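Local coordinates for protein cAMP factor (Mobiluncus curtisii, PDB 6JLC) that is a bacterial toxin of the CAMP-factor family, named for the co-haemolytic reaction and probably acting as a pore-forming factor, at residues Val22-Glu27 and Thr84-Ala89; Asn159-Asn164 and Ala208-Leu213; Trp163-Ala168 and Lys187-Ala192. All coordinates share one frame; numbering follows the deposited sequence.

Contact 1. Residues Val22-Glu27 and Thr84-Ala89; sequences VETLKE and TVDKSA
Two helices of the all-helical fold in this C-terminal part of the longer CAMP factor, helix 8-31 and helix 68-91, meet here where Thr-24 and Leu-25 face Asp-86 and Val-85, on a patch that lies close to the centre of the chain. The deeper half is apolar. The CD2 methyl of Leu-25 comes within 3.7 Å of Val-85 CB and lies 3.9 Å from each of the two Val-85 methyls, CG1 and CG2, so one leucine branch seats against the whole isopropyl group, with the leucine roughly perpendicular to the valine. Within the helical bundle this pair belongs to a larger core: Leu-25 also packs on Phe-41 and Leu-44 of helix 41-59, and Val-85 on Trp-37 and on Val-107 of helix 97-114. Nearer the surface, Thr-24 turns a methyl, not its hydroxyl, to the other helix. Its CG2 stands 3.7 Å from Asp-86 CG and almost equally far from OD1 (4.0 Å) and OD2 (3.9 Å), which places it above the carboxylate group. A chi1 of -65° sets Thr-24 OG1 beside the backbone N, where it bonds to Ala-20 O, and leaves CG2 to face Asp-86. Asp-86 OD1 has a weak hydrogen bond to Asn-90 ND2 one turn on.

Contact 2. Residues Asn159-Asn164 and Ala208-Leu213; sequences NKAIWN and AAIAKL
Ala-161 and Ile-162 receive Ile-210 and Leu-213 in a contact made entirely of van der Waals packing. Three side-chain pairs carry it. The CB methyl of Ala-161 points at the partner helix and touches Ile-210 CG1 at 4.0 Å, a meeting that brings the two CA atoms to 6.3 Å. Ile-210 approaches with the inner part of its longer branch: CG1 lies beside its own backbone N, anti to the carbonyl carbon. Leu-213 reaches across with a single methyl, CD2, which lies 3.9 Å from Ile-162 CG1, and the two branches meet nearly at right angles. The same methyl is a looser neighbour of Ala-161 CB, at 4.4 Å.

Side chain against backbone is the second kind of packing. In Leu-213, chi1 -154° sends CG toward the other helix and chi2 42° turns CD2 onto its main chain, 3.8 Å from Ile-162 CA and 3.9 Å from Ala-161 O. The methyl meets this oxygen by packing alone. The small side chain of Ala-161 suits this arrangement, letting the larger residues opposite lie against the helix surface.

The segments run nearly parallel, at 17°, with their axes 9.7 Å apart at closest approach. This direction follows from an up-down-up three-helix bundle, in which helix 152-173 and helix 203-222 are first and third and the antiparallel helix 179-197 comes between them in sequence. Ile-162 and Leu-213 both touch Ala-192 of that middle helix, while Ile-210 packs on Leu-157 and Leu-158, nearer the start of helix 152-173.

Contact 3. Residues Trp163-Ala168 and Lys187-Ala192; sequences WNTRVA and KEITKA. With ACT (acetate ion), chain B.
Thr-165 and Ile-189 lie side by side, pointing opposite ways, while Arg-166 of the same helix turn as the threonine reaches round Ile-189 to a bound acetate. The threonine offers its methyl: CG2 lies 3.9 Å from Ile-189 CG1 and 4.0 Å from Ile-189 CD1, alongside the longer isoleucine branch. Its hydroxyl turns back to bond with Ala-161 O, leaving the Thr-165 to Ile-189 meeting apolar. The shorter branch of Ile-189, CG2, goes to the arginine side, where it approaches Arg-166 NE obliquely at 4.2 Å and packs on the acetate, 3.5 Å from its carbon C.

Arg-166 is extended from CG to NE, and the edge of its guanidinium carrying NE and NH2 faces the acetate. Two nearly straight hydrogen bonds pair them, NE to acetate O at 2.9 Å (164°) and NH2 to acetate OXT at 2.8 Å (172°). This two-point grip fixes the rotation of the guanidinium, and Arg-169 NH1 adds a further bond to the anion. Arg-166 NH1 lies 3.4 Å above the plane of the Trp-163 ring, nearer its margin than its centre, the guanidinium turning an edge to the ring face in a cation-pi contact. The acetate, probably from the crystallisation liquor, may mark a small basic spot able to hold an anion; no function is known for it.

Here helix 152-173 packs against the antiparallel helix 179-197, and Arg-166 also touches Val-193, one turn beyond Ile-189. Helix 203-222 completes the core: its Ala-216 meets Glu-188, and its Tyr-217 meets Ala-168.

Contacts 2 and 3 are neighbours in one three-helix bundle, their centres about 7 Å apart; both use helix 152-173 and they share Trp-163 and Asn-164. Leu-213 joins them, its CG lying 3.4 Å from Thr-165 OG1 and its CD1 3.7 Å from Ile-189 CA. The acetate belongs to contact 3, but the Ile-162 side chain of contact 2 is only about 6 Å from it. Contact 1 lies apart, among the earlier helices, with its centre about 22 Å from that of contact 2 and 25 Å from that of contact 3; its nearest atoms stay about 7 Å and 11 Å away from them, respectively. Along the chain it closes before the other two open.

Contact 1. Residues Val22-Glu27 and Thr84-Ala89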
loop_
_atom_site.group_PDB
_atom_site.type_symbol
_atom_site.label_atom_id
_atom_site.label_comp_id
_atom_site.label_asym_id
_atom_site.label_seq_id
_atom_site.Cartn_x
_atom_site.Cartn_y
_atom_site.Cartn_z
ATOM N N VAL A 22 11.095 -0.543 -0.801
ATOM C CA VAL A 22 10.480 -0.741 -2.110
ATOM C C VAL A 22 9.597 -1.990 -2.108
ATOM O O VAL A 22 8.517 -1.997 -2.710
ATOM C CB VAL A 22 11.560 -0.786 -3.205
ATOM C CG1 VAL A 22 10.956 -1.192 -4.552
ATOM C CG2 VAL A 22 12.236 0.596 -3.329
ATOM N N GLU A 23 10.005 -3.046 -1.408
ATOM C CA GLU A 23 9.152 -4.235 -1.397
ATOM C C GLU A 23 7.850 -3.973 -0.647
ATOM O O GLU A 23 6.784 -4.423 -1.078
ATOM C CB GLU A 23 9.899 -5.451 -0.841
ATOM C CG GLU A 23 11.204 -5.687 -1.598
ATOM C CD GLU A 23 12.114 -6.740 -0.974
ATOM O OE1 GLU A 23 11.712 -7.353 0.041
ATOM O OE2 GLU A 23 13.240 -6.942 -1.499
ATOM N N THR A 24 7.922 -3.215 0.451
ATOM C CA THR A 24 6.699 -2.840 1.156
ATOM C C THR A 24 5.770 -2.055 0.241
ATOM O O THR A 24 4.562 -2.318 0.177
ATOM C CB THR A 24 7.040 -2.027 2.408
ATOM O OG1 THR A 24 7.769 -2.846 3.326
ATOM C CG2 THR A 24 5.770 -1.532 3.080
ATOM N N LEU A 25 6.332 -1.091 -0.496
ATOM C CA LEU A 25 5.506 -0.246 -1.347
ATOM C C LEU A 25 4.877 -1.034 -2.488
ATOM O O LEU A 25 3.720 -0.790 -2.845
ATOM C CB LEU A 25 6.337 0.916 -1.885
ATOM C CG LEU A 25 6.725 1.907 -0.784
ATOM C CD1 LEU A 25 7.829 2.823 -1.276
ATOM C CD2 LEU A 25 5.511 2.719 -0.351
ATOM N N LYS A 26 5.621 -1.971 -3.084
ATOM C CA LYS A 26 5.059 -2.774 -4.169
ATOM C C LYS A 26 3.890 -3.627 -3.686
ATOM O O LYS A 26 2.892 -3.778 -4.399
ATOM C CB LYS A 26 6.148 -3.652 -4.791
ATOM C CG LYS A 26 7.031 -2.881 -5.750
ATOM C CD LYS A 26 8.281 -3.644 -6.132
ATOM C CE LYS A 26 9.018 -2.911 -7.243
ATOM N NZ LYS A 26 10.271 -3.611 -7.642
ATOM N N GLU A 27 3.996 -4.192 -2.483
ATOM C CA GLU A 27 2.891 -4.980 -1.937
ATOM C C GLU A 27 1.647 -4.121 -1.751
ATOM O O GLU A 27 0.543 -4.514 -2.138
ATOM C CB GLU A 27 3.290 -5.624 -0.608
ATOM C CG GLU A 27 4.402 -6.646 -0.714
ATOM C CD GLU A 27 4.909 -7.100 0.643
ATOM O OE1 GLU A 27 4.234 -6.818 1.657
ATOM O OE2 GLU A 27 5.983 -7.737 0.692
ATOM N N THR A 84 5.489 5.701 5.709
ATOM C CA THR A 84 4.268 6.501 5.746
ATOM C C THR A 84 3.117 5.773 5.058
ATOM O O THR A 84 1.988 5.736 5.570
ATOM C CB THR A 84 4.525 7.868 5.087
ATOM O OG1 THR A 84 5.608 8.531 5.764
ATOM C CG2 THR A 84 3.280 8.739 5.183
ATOM N N VAL A 85 3.380 5.231 3.869
ATOM C CA VAL A 85 2.345 4.537 3.116
ATOM C C VAL A 85 1.915 3.277 3.860
ATOM O O VAL A 85 0.729 2.933 3.889
ATOM C CB VAL A 85 2.855 4.227 1.696
ATOM C CG1 VAL A 85 1.895 3.307 0.952
ATOM C CG2 VAL A 85 3.060 5.531 0.898
ATOM N N ASP A 86 2.866 2.592 4.498
ATOM C CA ASP A 86 2.543 1.391 5.267
ATOM C C ASP A 86 1.621 1.729 6.436
ATOM O O ASP A 86 0.597 1.070 6.650
ATOM C CB ASP A 86 3.842 0.739 5.755
ATOM C CG ASP A 86 3.687 -0.752 6.081
ATOM O OD1 ASP A 86 2.726 -1.392 5.627
ATOM O OD2 ASP A 86 4.558 -1.283 6.789
ATOM N N LYS A 87 1.969 2.762 7.207
ATOM C CA LYS A 87 1.116 3.151 8.329
ATOM C C LYS A 87 -0.249 3.603 7.838
ATOM O O LYS A 87 -1.278 3.283 8.445
ATOM C CB LYS A 87 1.768 4.271 9.140
ATOM C CG LYS A 87 2.981 3.830 9.913
ATOM C CD LYS A 87 3.221 4.747 11.083
ATOM C CE LYS A 87 3.630 6.114 10.610
ATOM N NZ LYS A 87 4.048 6.953 11.759
ATOM N N SER A 88 -0.271 4.376 6.752
ATOM C CA SER A 88 -1.537 4.863 6.220
ATOM C C SER A 88 -2.440 3.706 5.809
ATOM O O SER A 88 -3.620 3.660 6.182
ATOM C CB SER A 88 -1.280 5.772 5.033
ATOM O OG SER A 88 -2.501 6.063 4.389
ATOM N N ALA A 89 -1.888 2.762 5.039
ATOM C CA ALA A 89 -2.667 1.623 4.559
ATOM C C ALA A 89 -3.228 0.812 5.717
ATOM O O ALA A 89 -4.362 0.323 5.656
ATOM C CB ALA A 89 -1.797 0.736 3.664
#

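Contact 2. Residues Asn159-Asn164 and Ala208-Leu213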
loop_
_atom_site.group_PDB
_atom_site.type_symbol
_atom_site.label_atom_id
_atom_site.label_comp_id
_atom_site.label_asym_id
_atom_site.label_seq_id
_atom_site.Cartn_x
_atom_site.Cartn_y
_atom_site.Cartn_z
ATOM N N ASN A 159 -12.361 -5.911 -1.777
ATOM C CA ASN A 159 -11.673 -6.648 -2.816
ATOM C C ASN A 159 -10.778 -7.697 -2.230
ATOM O O ASN A 159 -10.693 -8.768 -2.723
ATOM C CB ASN A 159 -10.913 -5.739 -3.755
ATOM C CG ASN A 159 -10.767 -6.332 -5.137
ATOM O OD1 ASN A 159 -9.826 -6.084 -5.842
ATOM N ND2 ASN A 159 -11.702 -7.117 -5.497
ATOM N N LYS A 160 -10.105 -7.361 -1.149
ATOM C CA LYS A 160 -9.270 -8.350 -0.471
ATOM C C LYS A 160 -10.096 -9.535 0.017
ATOM O O LYS A 160 -9.676 -10.694 -0.119
ATOM C CB LYS A 160 -8.524 -7.697 0.695
ATOM C CG LYS A 160 -7.251 -8.436 1.096
ATOM C CD LYS A 160 -6.309 -7.549 1.903
ATOM C CE LYS A 160 -5.704 -6.447 1.035
ATOM N NZ LYS A 160 -5.536 -5.172 1.786
ATOM N N ALA A 161 -11.276 -9.267 0.588
ATOM C CA ALA A 161 -12.146 -10.350 1.039
ATOM C C ALA A 161 -12.626 -11.202 -0.132
ATOM O O ALA A 161 -12.698 -12.430 -0.024
ATOM C CB ALA A 161 -13.339 -9.779 1.824
ATOM N N ILE A 162 -12.946 -10.568 -1.268
ATOM C CA ILE A 162 -13.346 -11.331 -2.447
ATOM C C ILE A 162 -12.219 -12.259 -2.874
ATOM O O ILE A 162 -12.423 -13.456 -3.112
ATOM C CB ILE A 162 -13.748 -10.378 -3.594
ATOM C CG1 ILE A 162 -15.019 -9.598 -3.218
ATOM C CG2 ILE A 162 -13.900 -11.138 -4.931
ATOM C CD1 ILE A 162 -15.333 -8.448 -4.173
ATOM N N TRP A 163 -11.008 -11.719 -2.987
ATOM C CA TRP A 163 -9.895 -12.543 -3.446
ATOM C C TRP A 163 -9.547 -13.611 -2.420
ATOM O O TRP A 163 -9.304 -14.766 -2.786
ATOM C CB TRP A 163 -8.691 -11.664 -3.761
ATOM C CG TRP A 163 -8.795 -11.086 -5.113
ATOM C CD1 TRP A 163 -9.059 -9.784 -5.435
ATOM C CD2 TRP A 163 -8.674 -11.795 -6.353
ATOM N NE1 TRP A 163 -9.096 -9.638 -6.802
ATOM C CE2 TRP A 163 -8.861 -10.857 -7.388
ATOM C CE3 TRP A 163 -8.417 -13.133 -6.685
ATOM C CZ2 TRP A 163 -8.798 -11.212 -8.741
ATOM C CZ3 TRP A 163 -8.359 -13.486 -8.032
ATOM C CH2 TRP A 163 -8.547 -12.528 -9.039
ATOM N N ASN A 164 -9.540 -13.247 -1.131
ATOM C CA ASN A 164 -9.331 -14.242 -0.085
ATOM C C ASN A 164 -10.336 -15.373 -0.201
ATOM O O ASN A 164 -9.991 -16.547 0.013
ATOM C CB ASN A 164 -9.440 -13.612 1.305
ATOM C CG ASN A 164 -8.206 -12.844 1.704
ATOM O OD1 ASN A 164 -7.131 -13.029 1.131
ATOM N ND2 ASN A 164 -8.347 -11.979 2.708
ATOM N N ALA A 208 -21.106 -4.821 4.893
ATOM C CA ALA A 208 -22.093 -5.901 4.871
ATOM C C ALA A 208 -21.711 -6.983 3.867
ATOM O O ALA A 208 -21.899 -8.178 4.134
ATOM C CB ALA A 208 -23.478 -5.344 4.544
ATOM N N ALA A 209 -21.196 -6.589 2.703
ATOM C CA ALA A 209 -20.771 -7.578 1.715
ATOM C C ALA A 209 -19.639 -8.445 2.255
ATOM O O ALA A 209 -19.622 -9.664 2.037
ATOM C CB ALA A 209 -20.345 -6.884 0.424
ATOM N N ILE A 210 -18.677 -7.833 2.953
ATOM C CA ILE A 210 -17.604 -8.612 3.568
ATOM C C ILE A 210 -18.179 -9.608 4.569
ATOM O O ILE A 210 -17.845 -10.802 4.553
ATOM C CB ILE A 210 -16.571 -7.679 4.230
ATOM C CG1 ILE A 210 -15.788 -6.900 3.165
ATOM C CG2 ILE A 210 -15.640 -8.488 5.160
ATOM C CD1 ILE A 210 -15.068 -5.657 3.728
ATOM N N ALA A 211 -19.078 -9.144 5.443
ATOM C CA ALA A 211 -19.625 -10.047 6.455
ATOM C C ALA A 211 -20.406 -11.195 5.826
ATOM O O ALA A 211 -20.279 -12.347 6.263
ATOM C CB ALA A 211 -20.500 -9.268 7.442
ATOM N N LYS A 212 -21.201 -10.915 4.783
ATOM C CA LYS A 212 -21.965 -11.990 4.133
ATOM C C LYS A 212 -21.040 -12.997 3.461
ATOM O O LYS A 212 -21.321 -14.208 3.442
ATOM C CB LYS A 212 -22.929 -11.423 3.088
ATOM C CG LYS A 212 -24.030 -10.519 3.619
ATOM C CD LYS A 212 -24.864 -9.973 2.452
ATOM C CE LYS A 212 -25.327 -8.536 2.697
ATOM N NZ LYS A 212 -24.852 -7.596 1.630
ATOM N N LEU A 213 -19.935 -12.513 2.897
ATOM C CA LEU A 213 -18.972 -13.387 2.237
ATOM C C LEU A 213 -18.302 -14.316 3.240
ATOM O O LEU A 213 -18.131 -15.512 2.973
ATOM C CB LEU A 213 -17.939 -12.529 1.508
ATOM C CG LEU A 213 -17.181 -13.040 0.293
ATOM C CD1 LEU A 213 -18.089 -13.806 -0.675
ATOM C CD2 LEU A 213 -16.516 -11.848 -0.365
#

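Contact 3. Residues Trp163-Ala168 and Lys187-Ala192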
loop_
_atom_site.group_PDB
_atom_site.type_symbol
_atom_site.label_atom_id
_atom_site.label_comp_id
_atom_site.label_asym_id
_atom_site.label_seq_id
_atom_site.Cartn_x
_atom_site.Cartn_y
_atom_site.Cartn_z
ATOM N N TRP A 163 -11.008 -11.719 -2.987
ATOM C CA TRP A 163 -9.895 -12.543 -3.446
ATOM C C TRP A 163 -9.547 -13.611 -2.420
ATOM O O TRP A 163 -9.304 -14.766 -2.786
ATOM C CB TRP A 163 -8.691 -11.664 -3.761
ATOM C CG TRP A 163 -8.795 -11.086 -5.113
ATOM C CD1 TRP A 163 -9.059 -9.784 -5.435
ATOM C CD2 TRP A 163 -8.674 -11.795 -6.353
ATOM N NE1 TRP A 163 -9.096 -9.638 -6.802
ATOM C CE2 TRP A 163 -8.861 -10.857 -7.388
ATOM C CE3 TRP A 163 -8.417 -13.133 -6.685
ATOM C CZ2 TRP A 163 -8.798 -11.212 -8.741
ATOM C CZ3 TRP A 163 -8.359 -13.486 -8.032
ATOM C CH2 TRP A 163 -8.547 -12.528 -9.039
ATOM N N ASN A 164 -9.540 -13.247 -1.131
ATOM C CA ASN A 164 -9.331 -14.242 -0.085
ATOM C C ASN A 164 -10.336 -15.373 -0.201
ATOM O O ASN A 164 -9.991 -16.547 0.013
ATOM C CB ASN A 164 -9.440 -13.612 1.305
ATOM C CG ASN A 164 -8.206 -12.844 1.704
ATOM O OD1 ASN A 164 -7.131 -13.029 1.131
ATOM N ND2 ASN A 164 -8.347 -11.979 2.708
ATOM N N THR A 165 -11.595 -15.047 -0.530
ATOM C CA THR A 165 -12.620 -16.088 -0.604
ATOM C C THR A 165 -12.417 -16.958 -1.832
ATOM O O THR A 165 -12.608 -18.178 -1.770
ATOM C CB THR A 165 -14.019 -15.462 -0.604
ATOM O OG1 THR A 165 -14.156 -14.620 0.545
ATOM C CG2 THR A 165 -15.099 -16.530 -0.574
ATOM N N ARG A 166 -12.027 -16.351 -2.953
ATOM C CA ARG A 166 -11.735 -17.129 -4.155
ATOM C C ARG A 166 -10.580 -18.096 -3.918
ATOM O O ARG A 166 -10.659 -19.276 -4.274
ATOM C CB ARG A 166 -11.409 -16.189 -5.314
ATOM C CG ARG A 166 -12.585 -15.425 -5.863
ATOM C CD ARG A 166 -12.089 -14.319 -6.774
ATOM N NE ARG A 166 -13.170 -13.774 -7.578
ATOM C CZ ARG A 166 -13.190 -12.536 -8.057
ATOM N NH1 ARG A 166 -12.173 -11.709 -7.826
ATOM N NH2 ARG A 166 -14.221 -12.128 -8.779
ATOM N N VAL A 167 -9.490 -17.602 -3.326
ATOM C CA VAL A 167 -8.333 -18.453 -3.064
ATOM C C VAL A 167 -8.730 -19.623 -2.174
ATOM O O VAL A 167 -8.459 -20.786 -2.491
ATOM C CB VAL A 167 -7.190 -17.632 -2.443
ATOM C CG1 VAL A 167 -6.180 -18.556 -1.768
ATOM C CG2 VAL A 167 -6.514 -16.782 -3.503
ATOM N N ALA A 168 -9.397 -19.331 -1.053
ATOM C CA ALA A 168 -9.838 -20.388 -0.149
ATOM C C ALA A 168 -10.857 -21.312 -0.801
ATOM O O ALA A 168 -10.893 -22.513 -0.497
ATOM C CB ALA A 168 -10.420 -19.780 1.129
ATOM N N LYS A 187 -22.151 -17.885 -6.029
ATOM C CA LYS A 187 -23.234 -16.906 -6.076
ATOM C C LYS A 187 -23.039 -15.817 -5.029
ATOM O O LYS A 187 -23.298 -14.635 -5.290
ATOM C CB LYS A 187 -24.580 -17.606 -5.882
ATOM C CG LYS A 187 -24.966 -18.526 -7.035
ATOM C CD LYS A 187 -26.082 -19.482 -6.624
ATOM C CE LYS A 187 -26.884 -19.956 -7.825
ATOM N NZ LYS A 187 -26.006 -20.374 -8.953
ATOM N N GLU A 188 -22.568 -16.187 -3.841
ATOM C CA GLU A 188 -22.342 -15.166 -2.818
ATOM C C GLU A 188 -21.135 -14.303 -3.158
ATOM O O GLU A 188 -21.126 -13.099 -2.878
ATOM C CB GLU A 188 -22.169 -15.826 -1.456
ATOM C CG GLU A 188 -23.396 -16.608 -1.014
ATOM C CD GLU A 188 -24.518 -15.704 -0.523
ATOM O OE1 GLU A 188 -24.278 -14.486 -0.353
ATOM O OE2 GLU A 188 -25.639 -16.216 -0.308
ATOM N N ILE A 189 -20.099 -14.902 -3.746
ATOM C CA ILE A 189 -18.966 -14.114 -4.228
ATOM C C ILE A 189 -19.439 -13.087 -5.245
ATOM O O ILE A 189 -19.050 -11.912 -5.200
ATOM C CB ILE A 189 -17.900 -15.048 -4.830
ATOM C CG1 ILE A 189 -17.306 -15.953 -3.746
ATOM C CG2 ILE A 189 -16.797 -14.232 -5.501
ATOM C CD1 ILE A 189 -16.380 -17.020 -4.333
ATOM N N THR A 190 -20.310 -13.514 -6.167
ATOM C CA THR A 190 -20.813 -12.595 -7.183
ATOM C C THR A 190 -21.550 -11.417 -6.555
ATOM O O THR A 190 -21.411 -10.277 -7.011
ATOM C CB THR A 190 -21.721 -13.346 -8.156
ATOM O OG1 THR A 190 -20.926 -14.228 -8.961
ATOM C CG2 THR A 190 -22.463 -12.360 -9.063
ATOM N N LYS A 191 -22.337 -11.666 -5.509
ATOM C CA LYS A 191 -23.014 -10.568 -4.826
ATOM C C LYS A 191 -22.015 -9.552 -4.297
ATOM O O LYS A 191 -22.219 -8.340 -4.427
ATOM C CB LYS A 191 -23.879 -11.112 -3.691
ATOM C CG LYS A 191 -24.901 -12.145 -4.139
ATOM C CD LYS A 191 -25.784 -12.597 -2.974
ATOM C CE LYS A 191 -26.540 -13.880 -3.314
ATOM N NZ LYS A 191 -27.335 -14.393 -2.159
ATOM N N ALA A 192 -20.917 -10.024 -3.706
ATOM C CA ALA A 192 -19.891 -9.103 -3.229
ATOM C C ALA A 192 -19.227 -8.358 -4.384
ATOM O O ALA A 192 -18.928 -7.161 -4.270
ATOM C CB ALA A 192 -18.854 -9.863 -2.396
HETATM C C ACT B . -16.091 -15.254 -8.771
HETATM O O ACT B . -15.038 -15.809 -8.335
HETATM O OXT ACT B . -16.222 -14.100 -9.244
HETATM C CH3 ACT B . -17.410 -16.084 -8.709
#